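PDB 4QGR: DegT/DnrJ/EryC1/StrS aminotransferase from Brucella abortus 2308, which binds pyridoxal 5'-phosphate and probably acts as a transaminase. Local coordinates for residues Ala310-Glu315 / Arg352-Pro357. Numbering follows the deposited sequence.
Sequences AQLQAE and RILSLP
Leu312, on the last turn of helix 305-314, meets Leu354 and Leu356 of strand 353-356. The contact is small and wholly apolar. No hydrogen bond crosses it, and the two segments bury only 76 Å² between them. The side chain of Gln311 touches Val373 of helix 364-377. Leu312 itself points from the helix toward the strand, and its branch CD1 does all the touching. CD1 of Leu312 lies 3.9 Å from CD2 of Leu354, methyl against methyl. These two side chains reach toward each other tip to tip. In Leu354, CG is anti to the backbone N, chi1 -174°, which extends the chain toward the helix. The same CD1 of Leu312 is 4.2 Å from CD2 of Leu356. Here the side chains cross at about a right angle. The CB of Leu356 does not face the helix, but the end of the side chain swings nearer to it. One methyl thus meets two residues, two apart on the strand, whose side chains come out on roughly the same side, while between them Ser355 OG is hydrogen-bonded to Ser299 OG.

Strand 353-356 pairs antiparallel with strand 298-301, and the two form a small sheet separate from the large mixed sheet of this DegT/DnrJ/EryC1/StrS aminotransferase. The helix packs on one side of this small sheet, away from the cofactor site. Val373 of helix 364-377 also touches Leu312, and Ile374 touches Leu356, so that helix shares the same apolar layer. Ala314 N donates a hydrogen bond to Ala310 O, 2.9 Å away. The helix ends there. Glu315 leaves helical geometry, and its carbonyl O accepts a hydrogen bond from Lys369 NZ of helix 364-377.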
loop_
_atom_site.group_PDB
_atom_site.type_symbol
_atom_site.label_atom_id
_atom_site.label_comp_id
_atom_site.label_asym_id
_atom_site.label_seq_id
_atom_site.Cartn_x
_atom_site.Cartn_y
_atom_site.Cartn_z
ATOM N N ALA A 310 -15.865 13.217 -29.433
ATOM C CA ALA A 310 -16.504 12.191 -30.252
ATOM C C ALA A 310 -15.889 12.146 -31.657
ATOM O O ALA A 310 -15.736 11.074 -32.246
ATOM C CB ALA A 310 -18.010 12.485 -30.356
ATOM N N GLN A 311 -15.635 13.322 -32.229
ATOM C CA GLN A 311 -15.032 13.391 -33.533
ATOM C C GLN A 311 -13.619 12.831 -33.468
ATOM O O GLN A 311 -13.170 12.173 -34.408
ATOM C CB GLN A 311 -15.025 14.838 -34.048
ATOM C CG GLN A 311 -14.383 15.015 -35.410
ATOM C CD GLN A 311 -15.046 14.151 -36.475
ATOM O OE1 GLN A 311 -16.238 13.900 -36.417
ATOM N NE2 GLN A 311 -14.264 13.659 -37.423
ATOM N N LEU A 312 -12.890 13.125 -32.388
ATOM C CA LEU A 312 -11.546 12.562 -32.246
ATOM C C LEU A 312 -11.618 11.013 -32.205
ATOM O O LEU A 312 -10.893 10.311 -32.931
ATOM C CB LEU A 312 -10.859 13.122 -30.999
ATOM C CG LEU A 312 -10.360 14.570 -31.076
ATOM C CD1 LEU A 312 -10.047 15.051 -29.657
ATOM C CD2 LEU A 312 -9.105 14.680 -31.913
ATOM N N GLN A 313 -12.563 10.478 -31.441
ATOM C CA GLN A 313 -12.714 9.028 -31.363
ATOM C C GLN A 313 -13.170 8.412 -32.699
ATOM O O GLN A 313 -12.702 7.337 -33.046
ATOM C CB GLN A 313 -13.673 8.582 -30.288
ATOM C CG GLN A 313 -13.421 7.118 -29.977
ATOM C CD GLN A 313 -14.407 6.536 -29.015
ATOM O OE1 GLN A 313 -14.731 7.146 -28.006
ATOM N NE2 GLN A 313 -14.874 5.317 -29.303
ATOM N N ALA A 314 -14.037 9.104 -33.430
ATOM C CA ALA A 314 -14.458 8.619 -34.758
ATOM C C ALA A 314 -13.264 8.520 -35.712
ATOM O O ALA A 314 -13.259 7.696 -36.607
ATOM C CB ALA A 314 -15.551 9.503 -35.345
ATOM N N GLU A 315 -12.235 9.351 -35.499
ATOM C CA GLU A 315 -11.013 9.295 -36.289
ATOM C C GLU A 315 -9.940 8.451 -35.629
ATOM O O GLU A 315 -8.783 8.493 -36.035
ATOM C CB GLU A 315 -10.468 10.703 -36.537
ATOM C CG GLU A 315 -11.338 11.569 -37.429
ATOM C CD GLU A 315 -11.376 11.092 -38.866
ATOM O OE1 GLU A 315 -10.382 10.480 -39.345
ATOM O OE2 GLU A 315 -12.439 11.273 -39.495
ATOM N N ARG A 352 -15.578 21.792 -20.311
ATOM C CA ARG A 352 -14.805 22.246 -21.456
ATOM C C ARG A 352 -13.388 21.680 -21.600
ATOM O O ARG A 352 -12.804 21.823 -22.660
ATOM C CB ARG A 352 -14.773 23.776 -21.495
ATOM C CG ARG A 352 -14.119 24.434 -20.300
ATOM C CD ARG A 352 -14.263 25.989 -20.297
ATOM N NE ARG A 352 -13.386 26.569 -19.250
ATOM C CZ ARG A 352 -13.771 27.002 -18.034
ATOM N NH1 ARG A 352 -15.043 27.000 -17.678
ATOM N NH2 ARG A 352 -12.880 27.502 -17.171
ATOM N N ILE A 353 -12.848 21.041 -20.569
ATOM C CA ILE A 353 -11.465 20.519 -20.622
ATOM C C ILE A 353 -11.381 19.168 -21.333
ATOM O O ILE A 353 -12.330 18.370 -21.308
ATOM C CB ILE A 353 -10.876 20.441 -19.204
ATOM C CG1 ILE A 353 -9.342 20.481 -19.239
ATOM C CG2 ILE A 353 -11.460 19.265 -18.420
ATOM C CD1 ILE A 353 -8.726 20.742 -17.880
ATOM N N LEU A 354 -10.239 18.902 -21.956
ATOM C CA LEU A 354 -9.974 17.610 -22.589
ATOM C C LEU A 354 -8.485 17.368 -22.691
ATOM O O LEU A 354 -7.743 18.290 -22.995
ATOM C CB LEU A 354 -10.602 17.596 -23.981
ATOM C CG LEU A 354 -10.541 16.239 -24.717
ATOM C CD1 LEU A 354 -11.316 15.158 -23.973
ATOM C CD2 LEU A 354 -11.046 16.382 -26.145
ATOM N N SER A 355 -8.042 16.156 -22.355
ATOM C CA SER A 355 -6.645 15.794 -22.482
ATOM C C SER A 355 -6.385 14.945 -23.733
ATOM O O SER A 355 -7.168 14.073 -24.073
ATOM C CB SER A 355 -6.136 15.096 -21.220
ATOM O OG SER A 355 -6.376 15.923 -20.077
ATOM N N LEU A 356 -5.325 15.285 -24.460
ATOM C CA LEU A 356 -4.997 14.677 -25.775
ATOM C C LEU A 356 -3.843 13.678 -25.610
ATOM O O LEU A 356 -3.105 13.742 -24.630
ATOM C CB LEU A 356 -4.541 15.774 -26.748
ATOM C CG LEU A 356 -5.485 16.958 -26.899
ATOM C CD1 LEU A 356 -4.944 17.935 -27.944
ATOM C CD2 LEU A 356 -6.867 16.435 -27.320
ATOM N N PRO A 357 -3.656 12.764 -26.570
ATOM C CA PRO A 357 -2.524 11.874 -26.491
ATOM C C PRO A 357 -1.223 12.633 -26.224
ATOM O O PRO A 357 -0.949 13.647 -26.837
ATOM C CB PRO A 357 -2.502 11.208 -27.862
ATOM C CG PRO A 357 -3.963 11.206 -28.276
ATOM C CD PRO A 357 -4.471 12.528 -27.783
#